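Local coordinates for RNA-dependent RNA polymerase (Farallon virus, PDB 6DX5), which probably synthesises viral RNA as the whole protein, and here is represented by its viral OTU domain, a cysteine protease that probably acts as a deubiquitinase, at residues His72-Val77 / Gly125-Glu130. Numbering follows the deposited sequence.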
ATOM      1  N   HIS A  72      -4.998 -10.745   1.685  1.00 25.71           N
ATOM      2  CA  HIS A  72      -3.890 -10.483   0.776  1.00 29.32           C
ATOM      3  C   HIS A  72      -2.861  -9.554   1.393  1.00 34.92           C
ATOM      4  O   HIS A  72      -1.661  -9.805   1.274  1.00 27.12           O
ATOM      5  CB  HIS A  72      -4.419  -9.935  -0.537  1.00 29.99           C
ATOM      6  CG  HIS A  72      -5.271 -10.922  -1.245  1.00 37.58           C
ATOM      7  ND1 HIS A  72      -4.738 -11.978  -1.959  1.00 42.68           N
ATOM      8  CD2 HIS A  72      -6.613 -11.075  -1.281  1.00 33.82           C
ATOM      9  CE1 HIS A  72      -5.720 -12.714  -2.447  1.00 41.30           C
ATOM     10  NE2 HIS A  72      -6.869 -12.185  -2.055  1.00 40.60           N
ATOM     11  N   GLY A  73      -3.304  -8.482   2.061  1.00 34.74           N
ATOM     12  CA  GLY A  73      -2.347  -7.569   2.670  1.00 32.09           C
ATOM     13  C   GLY A  73      -1.497  -8.269   3.723  1.00 35.86           C
ATOM     14  O   GLY A  73      -0.269  -8.255   3.660  1.00 34.14           O
ATOM     15  N   ALA A  74      -2.141  -8.921   4.697  1.00 33.06           N
ATOM     16  CA  ALA A  74      -1.361  -9.497   5.790  1.00 30.60           C
ATOM     17  C   ALA A  74      -0.556 -10.718   5.332  1.00 30.00           C
ATOM     18  O   ALA A  74       0.609 -10.876   5.724  1.00 28.47           O
ATOM     19  CB  ALA A  74      -2.277  -9.857   6.962  1.00 28.42           C
ATOM     20  N   LYS A  75      -1.142 -11.582   4.491  1.00 27.93           N
ATOM     21  CA  LYS A  75      -0.446 -12.807   4.114  1.00 31.90           C
ATOM     22  C   LYS A  75       0.782 -12.499   3.291  1.00 33.40           C
ATOM     23  O   LYS A  75       1.755 -13.254   3.336  1.00 39.08           O
ATOM     24  CB  LYS A  75      -1.375 -13.783   3.356  1.00 37.96           C
ATOM     25  CG  LYS A  75      -1.373 -13.591   1.820  1.00 35.37           C
ATOM     26  CD  LYS A  75      -2.308 -14.562   1.167  1.00 38.40           C
ATOM     27  CE  LYS A  75      -2.381 -14.308  -0.334  1.00 42.77           C
ATOM     28  NZ  LYS A  75      -3.062 -15.483  -0.931  1.00 45.70           N
ATOM     29  N   GLY A  76       0.775 -11.411   2.531  1.00 36.23           N
ATOM     30  CA  GLY A  76       1.983 -11.042   1.820  1.00 34.95           C
ATOM     31  C   GLY A  76       3.148 -10.922   2.772  1.00 39.29           C
ATOM     32  O   GLY A  76       4.245 -11.410   2.496  1.00 45.02           O
ATOM     33  N   VAL A  77       2.911 -10.333   3.942  1.00 36.83           N
ATOM     34  CA  VAL A  77       3.998 -10.125   4.901  1.00 45.02           C
ATOM     35  C   VAL A  77       4.314 -11.422   5.647  1.00 45.96           C
ATOM     36  O   VAL A  77       5.454 -11.918   5.587  1.00 38.32           O
ATOM     37  CB  VAL A  77       3.655  -8.975   5.872  1.00 40.45           C
ATOM     38  CG1 VAL A  77       4.770  -8.800   6.909  1.00 37.74           C
ATOM     39  CG2 VAL A  77       3.357  -7.672   5.066  1.00 29.73           C
ATOM     40  N   GLY A 125      -5.217  -1.839  11.335  1.00 27.22           N
ATOM     41  CA  GLY A 125      -5.111  -0.932  10.190  1.00 26.78           C
ATOM     42  C   GLY A 125      -5.609  -1.526   8.892  1.00 26.21           C
ATOM     43  O   GLY A 125      -6.539  -2.312   8.924  1.00 25.30           O
ATOM     44  N   THR A 126      -4.979  -1.215   7.747  1.00 26.76           N
ATOM     45  CA  THR A 126      -5.545  -1.646   6.461  1.00 22.82           C
ATOM     46  C   THR A 126      -5.570  -3.179   6.320  1.00 28.07           C
ATOM     47  O   THR A 126      -6.478  -3.726   5.683  1.00 29.29           O
ATOM     48  CB  THR A 126      -4.761  -1.004   5.305  1.00 32.74           C
ATOM     49  OG1 THR A 126      -3.367  -1.292   5.463  1.00 36.38           O
ATOM     50  CG2 THR A 126      -4.924   0.522   5.338  1.00 36.03           C
ATOM     51  N   ASP A 127      -4.617  -3.906   6.919  1.00 25.27           N
ATOM     52  CA  ASP A 127      -4.687  -5.371   6.800  1.00 29.25           C
ATOM     53  C   ASP A 127      -6.010  -5.862   7.347  1.00 28.03           C
ATOM     54  O   ASP A 127      -6.630  -6.763   6.788  1.00 28.01           O
ATOM     55  CB  ASP A 127      -3.551  -6.051   7.553  1.00 33.56           C
ATOM     56  CG  ASP A 127      -2.190  -5.930   6.852  1.00 43.40           C
ATOM     57  OD1 ASP A 127      -2.051  -5.356   5.726  1.00 45.33           O
ATOM     58  OD2 ASP A 127      -1.234  -6.431   7.482  1.00 50.26           O
ATOM     59  N   GLU A 128      -6.492  -5.235   8.404  1.00 23.04           N
ATOM     60  CA  GLU A 128      -7.761  -5.650   8.985  1.00 22.11           C
ATOM     61  C   GLU A 128      -8.963  -4.993   8.287  1.00 24.13           C
ATOM     62  O   GLU A 128     -10.032  -5.619   8.242  1.00 25.75           O
ATOM     63  CB  GLU A 128      -7.775  -5.371  10.491  1.00 22.94           C
ATOM     64  CG  GLU A 128      -6.814  -6.303  11.287  1.00 20.90           C
ATOM     65  CD  GLU A 128      -5.354  -5.870  11.188  1.00 35.62           C
ATOM     66  OE1 GLU A 128      -4.470  -6.782  11.282  1.00 25.09           O
ATOM     67  OE2 GLU A 128      -5.094  -4.627  11.036  1.00 25.39           O
ATOM     68  N   ALA A 129      -8.829  -3.776   7.717  1.00 19.09           N
ATOM     69  CA  ALA A 129      -9.894  -3.259   6.843  1.00 27.45           C
ATOM     70  C   ALA A 129     -10.247  -4.278   5.749  1.00 24.26           C
ATOM     71  O   ALA A 129     -11.421  -4.511   5.452  1.00 24.82           O
ATOM     72  CB  ALA A 129      -9.482  -1.929   6.192  1.00 18.68           C
ATOM     73  N   GLU A 130      -9.247  -4.878   5.131  1.00 23.14           N
ATOM     74  CA  GLU A 130      -9.523  -5.854   4.104  1.00 26.01           C
ATOM     75  C   GLU A 130     -10.316  -7.034   4.669  1.00 29.62           C
ATOM     76  O   GLU A 130     -11.233  -7.560   4.015  1.00 25.73           O
ATOM     77  CB  GLU A 130      -8.199  -6.312   3.505  1.00 23.87           C
ATOM     78  CG  GLU A 130      -8.310  -7.491   2.617  1.00 27.74           C
ATOM     79  CD  GLU A 130      -6.991  -7.849   1.912  1.00 36.42           C
ATOM     80  OE1 GLU A 130      -5.878  -7.588   2.467  1.00 32.00           O
ATOM     81  OE2 GLU A 130      -7.095  -8.366   0.742  1.00 39.28           O
TER
HETATM   82  O   HOH W   1      -5.263  -8.563   4.744  1.00 30.19           O
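The carboxylate of E130 takes the backbone N-H of G73 at the start of helix 72-86. G73 N lies 2.8 Å from E130 OE1 with an N-H...O angle of 164°, and OE1 offers the lone pair on the side of its partner oxygen. With CG anti to the backbone N and the chain extended beyond it, E130 spans the gap between the two helices; the axes of the two short segments approach to 8.4 Å, their N-to-C directions 129° apart. At the start of the other helix, E128 OE2 accepts from G125 N at 2.8 Å, tying the side chain back to the N-cap residue. This is the side-chain-to-N-cap-amide half of a capping box; glycine cannot supply the reciprocal half.

A bridging water supplies the second set of polar links. It donates to E130 OE1 at 2.6 Å and to D127 O, and it accepts from A74 N at 3.1 Å. OE1 therefore receives two hydrogen bonds, and two consecutive first-turn amides of helix 72-86 are engaged, one directly and one through water. The proximity of this helix start would probably favour the charged form of E130.

D127 and the H72 ring add van der Waals contacts. E130 OE2 sits at the edge of the H72 ring and in its plane, 3.4 Å from CD2, while ring and carboxylate planes differ by 31°. Where the backbones come closest, G73 CA to D127 CA 5.2 Å, the D127 carboxylate packs on G73 and A74: OD2 lies 3.6 Å from A74 CB, and OD1 lies near G73 C. D127 OD2 also hydrogen-bonds a bound DTT, probably from the crystallisation liquor. The ring of H72 meets Y80 of the second subunit edge-to-face.

Together these contacts join two helices of the OTU-like cysteine protease fold through a carboxylate bound at a helix N-terminus, beside the DTT-occupied pocket.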